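Local structure of yersinopine dehydrogenase (Yersinia pestis, 6C4M) at residues D299-A304 and L351-A356; R323-D328 and V359-L364. The protein catalyses the NADPH-dependent reductive condensation of pyruvate with a histidine-derived amino acid intermediate, the last step in making the metallophore yersinopine. All coordinates share one frame; numbering follows the deposited sequence.

Contact 1 of 2, residues D299-A304 and L351-A356; sequences DLAGLA and LEQQYA
A301 points its methyl group toward the neighbouring helix, where it meets the chains of Q353 and Q354. Its CB lies 4.0 Å from CG of Q354, a methyl against a methylene, and 4.2 Å from OE1 of Q353. Alanine suits the place because so small a side chain lets the backbones come near, with the CA atoms of A301 and Q354 6.4 Å apart. In Q354, CG stands anti to the carbonyl carbon (chi1 -75°), which swings a chain that leaves CA obliquely back toward A301; its CG does the touching, and the side chain also packs on I297 and A298. Q353 starts out toward the other helix, and its amide has two tasks. OE1 accepts a hydrogen bond of 2.9 Å from water 1, which also donates to A301 O at 3.0 Å, while NE2 is held by F345 O. Glutamine suits the place because one amide can accept from the water and donate to a backbone carbonyl. No direct hydrogen bond crosses between the segments. Behind the contact, Y355 meets Y355 of the second subunit. This is helix-helix packing through a small residue, joining helix 294-313 to helix 350-364, which also packs against the second subunit.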
loop_
_atom_site.group_PDB
_atom_site.type_symbol
_atom_site.label_atom_id
_atom_site.label_comp_id
_atom_site.label_asym_id
_atom_site.label_seq_id
_atom_site.Cartn_x
_atom_site.Cartn_y
_atom_site.Cartn_z
ATOM N N ASP A 299 -13.994 9.082 1.436
ATOM C CA ASP A 299 -14.321 10.472 1.074
ATOM C C ASP A 299 -14.040 10.748 -0.406
ATOM O O ASP A 299 -14.742 11.546 -1.033
ATOM C CB ASP A 299 -13.536 11.487 1.914
ATOM C CG ASP A 299 -14.023 11.598 3.359
ATOM O OD1 ASP A 299 -15.157 11.172 3.667
ATOM O OD2 ASP A 299 -13.281 12.185 4.172
ATOM N N LEU A 300 -12.996 10.132 -0.966
ATOM C CA LEU A 300 -12.706 10.310 -2.375
ATOM C C LEU A 300 -13.854 9.778 -3.221
ATOM O O LEU A 300 -14.342 10.448 -4.140
ATOM C CB LEU A 300 -11.388 9.619 -2.717
ATOM C CG LEU A 300 -10.924 9.598 -4.182
ATOM C CD1 LEU A 300 -10.831 10.964 -4.707
ATOM C CD2 LEU A 300 -9.575 8.914 -4.292
ATOM N N ALA A 301 -14.312 8.571 -2.910
ATOM C CA ALA A 301 -15.430 8.003 -3.645
ATOM C C ALA A 301 -16.711 8.801 -3.420
ATOM O O ALA A 301 -17.483 9.006 -4.356
ATOM C CB ALA A 301 -15.617 6.549 -3.224
ATOM N N GLY A 302 -16.982 9.212 -2.176
ATOM C CA GLY A 302 -18.206 9.956 -1.893
ATOM C C GLY A 302 -18.243 11.324 -2.555
ATOM O O GLY A 302 -19.301 11.786 -3.009
ATOM N N LEU A 303 -17.102 12.017 -2.591
ATOM C CA LEU A 303 -17.064 13.312 -3.277
ATOM C C LEU A 303 -17.303 13.170 -4.785
ATOM O O LEU A 303 -18.000 13.998 -5.398
ATOM C CB LEU A 303 -15.721 14.000 -2.987
ATOM C CG LEU A 303 -15.480 15.376 -3.624
ATOM C CD1 LEU A 303 -16.507 16.365 -3.137
ATOM C CD2 LEU A 303 -14.074 15.871 -3.344
ATOM N N ALA A 304 -16.744 12.130 -5.406
ATOM C CA ALA A 304 -17.076 11.842 -6.800
ATOM C C ALA A 304 -18.579 11.617 -6.976
ATOM O O ALA A 304 -19.170 12.092 -7.951
ATOM C CB ALA A 304 -16.279 10.618 -7.282
ATOM N N LEU A 351 -18.307 -0.108 -1.812
ATOM C CA LEU A 351 -17.184 -0.730 -1.125
ATOM C C LEU A 351 -16.147 -1.206 -2.126
ATOM O O LEU A 351 -14.937 -1.117 -1.880
ATOM C CB LEU A 351 -17.671 -1.884 -0.243
ATOM C CG LEU A 351 -16.607 -2.476 0.676
ATOM C CD1 LEU A 351 -15.968 -1.404 1.564
ATOM C CD2 LEU A 351 -17.227 -3.537 1.529
ATOM N N GLU A 352 -16.602 -1.689 -3.277
ATOM C CA GLU A 352 -15.665 -2.151 -4.297
ATOM C C GLU A 352 -14.985 -0.985 -4.996
ATOM O O GLU A 352 -13.794 -1.061 -5.331
ATOM C CB GLU A 352 -16.370 -3.022 -5.331
ATOM C CG GLU A 352 -15.364 -3.770 -6.209
ATOM C CD GLU A 352 -15.978 -4.918 -6.991
ATOM O OE1 GLU A 352 -17.222 -5.069 -6.996
ATOM O OE2 GLU A 352 -15.196 -5.660 -7.606
ATOM N N GLN A 353 -15.734 0.094 -5.249
ATOM C CA GLN A 353 -15.116 1.332 -5.691
ATOM C C GLN A 353 -13.993 1.741 -4.757
ATOM O O GLN A 353 -12.887 2.096 -5.198
ATOM C CB GLN A 353 -16.170 2.456 -5.761
ATOM C CG GLN A 353 -17.117 2.390 -6.954
ATOM C CD GLN A 353 -17.906 3.702 -7.098
ATOM O OE1 GLN A 353 -17.881 4.562 -6.209
ATOM N NE2 GLN A 353 -18.582 3.861 -8.213
ATOM N N GLN A 354 -14.259 1.686 -3.449
ATOM C CA GLN A 354 -13.264 2.120 -2.494
ATOM C C GLN A 354 -12.045 1.216 -2.523
ATOM O O GLN A 354 -10.906 1.698 -2.563
ATOM C CB GLN A 354 -13.897 2.176 -1.101
ATOM C CG GLN A 354 -14.842 3.409 -0.939
ATOM C CD GLN A 354 -15.653 3.332 0.344
ATOM O OE1 GLN A 354 -15.161 2.877 1.358
ATOM N NE2 GLN A 354 -16.911 3.719 0.279
ATOM N N TYR A 355 -12.262 -0.101 -2.479
ATOM C CA TYR A 355 -11.144 -1.039 -2.556
ATOM C C TYR A 355 -10.295 -0.724 -3.783
ATOM O O TYR A 355 -9.070 -0.564 -3.682
ATOM C CB TYR A 355 -11.679 -2.485 -2.575
ATOM C CG TYR A 355 -10.655 -3.628 -2.546
ATOM C CD1 TYR A 355 -9.334 -3.416 -2.187
ATOM C CD2 TYR A 355 -11.039 -4.918 -2.875
ATOM C CE1 TYR A 355 -8.436 -4.444 -2.168
ATOM C CE2 TYR A 355 -10.134 -5.967 -2.873
ATOM C CZ TYR A 355 -8.834 -5.724 -2.514
ATOM O OH TYR A 355 -7.931 -6.761 -2.460
ATOM N N ALA A 356 -10.950 -0.532 -4.940
ATOM C CA ALA A 356 -10.206 -0.246 -6.165
ATOM C C ALA A 356 -9.376 1.021 -6.027
ATOM O O ALA A 356 -8.207 1.044 -6.433
ATOM C CB ALA A 356 -11.151 -0.146 -7.357
HETATM O O HOH W 1 -17.273 7.332 -6.824
#

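Contact 2 of 2, residues R323-D328 and V359-L364; sequences RFLNDD and VRYTAL
The guanidinium of R360 is sandwiched between two leucines: CB of L325 sits 3.6 Å above the centre of one face, and CD1 of L364, one turn further along R360's own helix, lies over the opposite face toward the rim. At its edge, in the plane, are CE2 of Y361 and water 2. The setting is a helix-helix contact in the helical region of the enzyme: segments 323-328 and 359-364, on helices 321-329 and 350-364, run at 29° to each other, with axes 12.0 Å apart at closest approach. That separation suits a long residue such as arginine, whose chain can span the gap while its flat end accepts aliphatic groups on both faces. R360 leaves its helix with CG anti to the backbone N (chi1 -163°) and bends at chi2, crossing the side chain of L325 at about a right angle. NH2 donates to Y330 O, which gives this buried and probably charged group a carbonyl partner; L325 O is also near NH2, at 3.2 Å. L325 also crosses Y361 at about a right angle; its CD1 comes within 4.1 Å of the phenol OH, and both residues pack on V259 of helix 255-264. On the helix of L325, R323 NH2 makes a salt bridge to D328 OD2, which lies nearly in the guanidinium plane although the carboxylate is met from above its own plane. N326 suits its position by offering both a donor and an acceptor: ND2 bonds to D327 OD1, nearly along that oxygen's C-O axis, while OD1 takes a bond from V332 N. Water 2 makes a polar link between the helices, donating to N326 OD1 at 3.0 Å and accepting from R360 NE at 2.6 Å.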
loop_
_atom_site.group_PDB
_atom_site.type_symbol
_atom_site.label_atom_id
_atom_site.label_comp_id
_atom_site.label_asym_id
_atom_site.label_seq_id
_atom_site.Cartn_x
_atom_site.Cartn_y
_atom_site.Cartn_z
ATOM N N ARG A 323 -11.212 5.334 -14.476
ATOM C CA ARG A 323 -10.686 5.384 -15.848
ATOM C C ARG A 323 -9.914 6.676 -16.099
ATOM O O ARG A 323 -8.830 6.650 -16.699
ATOM C CB ARG A 323 -11.815 5.244 -16.882
ATOM C CG ARG A 323 -11.335 5.165 -18.385
ATOM C CD ARG A 323 -12.345 5.780 -19.381
ATOM N NE ARG A 323 -12.536 7.167 -19.005
ATOM C CZ ARG A 323 -11.642 8.129 -19.198
ATOM N NH1 ARG A 323 -10.501 7.886 -19.849
ATOM N NH2 ARG A 323 -11.912 9.346 -18.751
ATOM N N PHE A 324 -10.464 7.811 -15.659
ATOM C CA PHE A 324 -9.783 9.099 -15.817
ATOM C C PHE A 324 -8.434 9.090 -15.107
ATOM O O PHE A 324 -7.412 9.466 -15.688
ATOM C CB PHE A 324 -10.681 10.218 -15.275
ATOM C CG PHE A 324 -10.036 11.586 -15.250
ATOM C CD1 PHE A 324 -9.739 12.259 -16.439
ATOM C CD2 PHE A 324 -9.779 12.226 -14.041
ATOM C CE1 PHE A 324 -9.163 13.531 -16.419
ATOM C CE2 PHE A 324 -9.211 13.501 -14.015
ATOM C CZ PHE A 324 -8.915 14.157 -15.205
ATOM N N LEU A 325 -8.415 8.690 -13.833
ATOM C CA LEU A 325 -7.152 8.659 -13.097
ATOM C C LEU A 325 -6.131 7.762 -13.775
ATOM O O LEU A 325 -4.954 8.121 -13.897
ATOM C CB LEU A 325 -7.369 8.163 -11.677
ATOM C CG LEU A 325 -8.267 9.001 -10.788
ATOM C CD1 LEU A 325 -8.531 8.271 -9.441
ATOM C CD2 LEU A 325 -7.644 10.364 -10.527
ATOM N N ASN A 326 -6.547 6.561 -14.163
ATOM C CA ASN A 326 -5.580 5.609 -14.688
ATOM C C ASN A 326 -5.222 5.952 -16.129
ATOM O O ASN A 326 -4.040 6.075 -16.465
ATOM C CB ASN A 326 -6.138 4.189 -14.607
ATOM C CG ASN A 326 -5.086 3.125 -14.858
ATOM O OD1 ASN A 326 -4.355 2.722 -13.958
ATOM N ND2 ASN A 326 -5.005 2.665 -16.106
ATOM N N ASP A 327 -6.236 6.126 -16.981
ATOM C CA ASP A 327 -5.996 6.172 -18.424
ATOM C C ASP A 327 -5.688 7.580 -18.926
ATOM O O ASP A 327 -5.033 7.718 -19.957
ATOM C CB ASP A 327 -7.198 5.607 -19.197
ATOM C CG ASP A 327 -7.383 4.112 -19.016
ATOM O OD1 ASP A 327 -6.599 3.458 -18.266
ATOM O OD2 ASP A 327 -8.344 3.585 -19.629
ATOM N N ASP A 328 -6.126 8.625 -18.243
ATOM C CA ASP A 328 -5.785 9.987 -18.659
ATOM C C ASP A 328 -4.686 10.640 -17.827
ATOM O O ASP A 328 -4.164 11.672 -18.250
ATOM C CB ASP A 328 -7.015 10.884 -18.611
ATOM C CG ASP A 328 -8.124 10.416 -19.540
ATOM O OD1 ASP A 328 -7.852 9.595 -20.445
ATOM O OD2 ASP A 328 -9.275 10.883 -19.368
ATOM N N VAL A 359 -6.410 0.464 -3.713
ATOM C CA VAL A 359 -5.369 -0.276 -4.421
ATOM C C VAL A 359 -4.639 0.662 -5.369
ATOM O O VAL A 359 -3.397 0.684 -5.426
ATOM C CB VAL A 359 -5.959 -1.505 -5.148
ATOM C CG1 VAL A 359 -4.901 -2.177 -5.997
ATOM C CG2 VAL A 359 -6.472 -2.532 -4.153
ATOM N N ARG A 360 -5.395 1.477 -6.102
ATOM C CA ARG A 360 -4.768 2.430 -7.006
ATOM C C ARG A 360 -3.737 3.305 -6.294
ATOM O O ARG A 360 -2.587 3.392 -6.732
ATOM C CB ARG A 360 -5.839 3.287 -7.667
ATOM C CG ARG A 360 -5.306 3.987 -8.867
ATOM C CD ARG A 360 -5.378 5.439 -8.690
ATOM N NE ARG A 360 -4.746 6.095 -9.814
ATOM C CZ ARG A 360 -4.335 7.342 -9.808
ATOM N NH1 ARG A 360 -4.528 8.107 -8.722
ATOM N NH2 ARG A 360 -3.741 7.815 -10.902
ATOM N N TYR A 361 -4.117 3.956 -5.175
ATOM C CA TYR A 361 -3.165 4.838 -4.505
ATOM C C TYR A 361 -2.012 4.085 -3.856
ATOM O O TYR A 361 -0.897 4.614 -3.768
ATOM C CB TYR A 361 -3.902 5.741 -3.517
ATOM C CG TYR A 361 -4.507 6.881 -4.285
ATOM C CD1 TYR A 361 -3.769 8.026 -4.546
ATOM C CD2 TYR A 361 -5.794 6.797 -4.802
ATOM C CE1 TYR A 361 -4.293 9.063 -5.317
ATOM C CE2 TYR A 361 -6.328 7.824 -5.577
ATOM C CZ TYR A 361 -5.579 8.953 -5.834
ATOM O OH TYR A 361 -6.140 9.985 -6.582
ATOM N N THR A 362 -2.233 2.861 -3.397
ATOM C CA THR A 362 -1.104 2.048 -2.942
ATOM C C THR A 362 -0.138 1.797 -4.097
ATOM O O THR A 362 1.073 2.007 -3.971
ATOM C CB THR A 362 -1.628 0.741 -2.346
ATOM O OG1 THR A 362 -2.508 1.044 -1.278
ATOM C CG2 THR A 362 -0.486 -0.206 -1.854
ATOM N N ALA A 363 -0.670 1.380 -5.248
ATOM C CA ALA A 363 0.182 1.065 -6.398
ATOM C C ALA A 363 0.977 2.283 -6.857
ATOM O O ALA A 363 2.130 2.158 -7.289
ATOM C CB ALA A 363 -0.672 0.550 -7.542
ATOM N N LEU A 364 0.359 3.464 -6.773
ATOM C CA LEU A 364 0.975 4.720 -7.200
ATOM C C LEU A 364 2.288 4.990 -6.480
ATOM O O LEU A 364 3.217 5.549 -7.068
ATOM C CB LEU A 364 -0.009 5.875 -6.945
ATOM C CG LEU A 364 -0.282 6.949 -7.992
ATOM C CD1 LEU A 364 -0.568 6.357 -9.356
ATOM C CD2 LEU A 364 -1.464 7.872 -7.553
HETATM O O HOH W 2 -3.777 4.719 -11.733
#

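How the contacts relate
Helix 350-364 serves both contacts: its earlier part, 351-356, meets helix 294-313 in contact 1, and its later part, 359-364, meets helix 321-329 in contact 2. The centres are about 12 Å apart, and the two join directly where CD2 of L300 packs 3.7 Å from CE2 of Y361. Both also touch the second subunit through this shared helix, contact 2 by V359 and T362 on F358 and T362 of that subunit. Contact 1 lies away from the annotated sites. Contact 2 comes nearer to them, the Y361 side chain being about 8 Å from that of H260, the inferred proton donor/acceptor, and the L325 side chain about 13 Å from bound NADP.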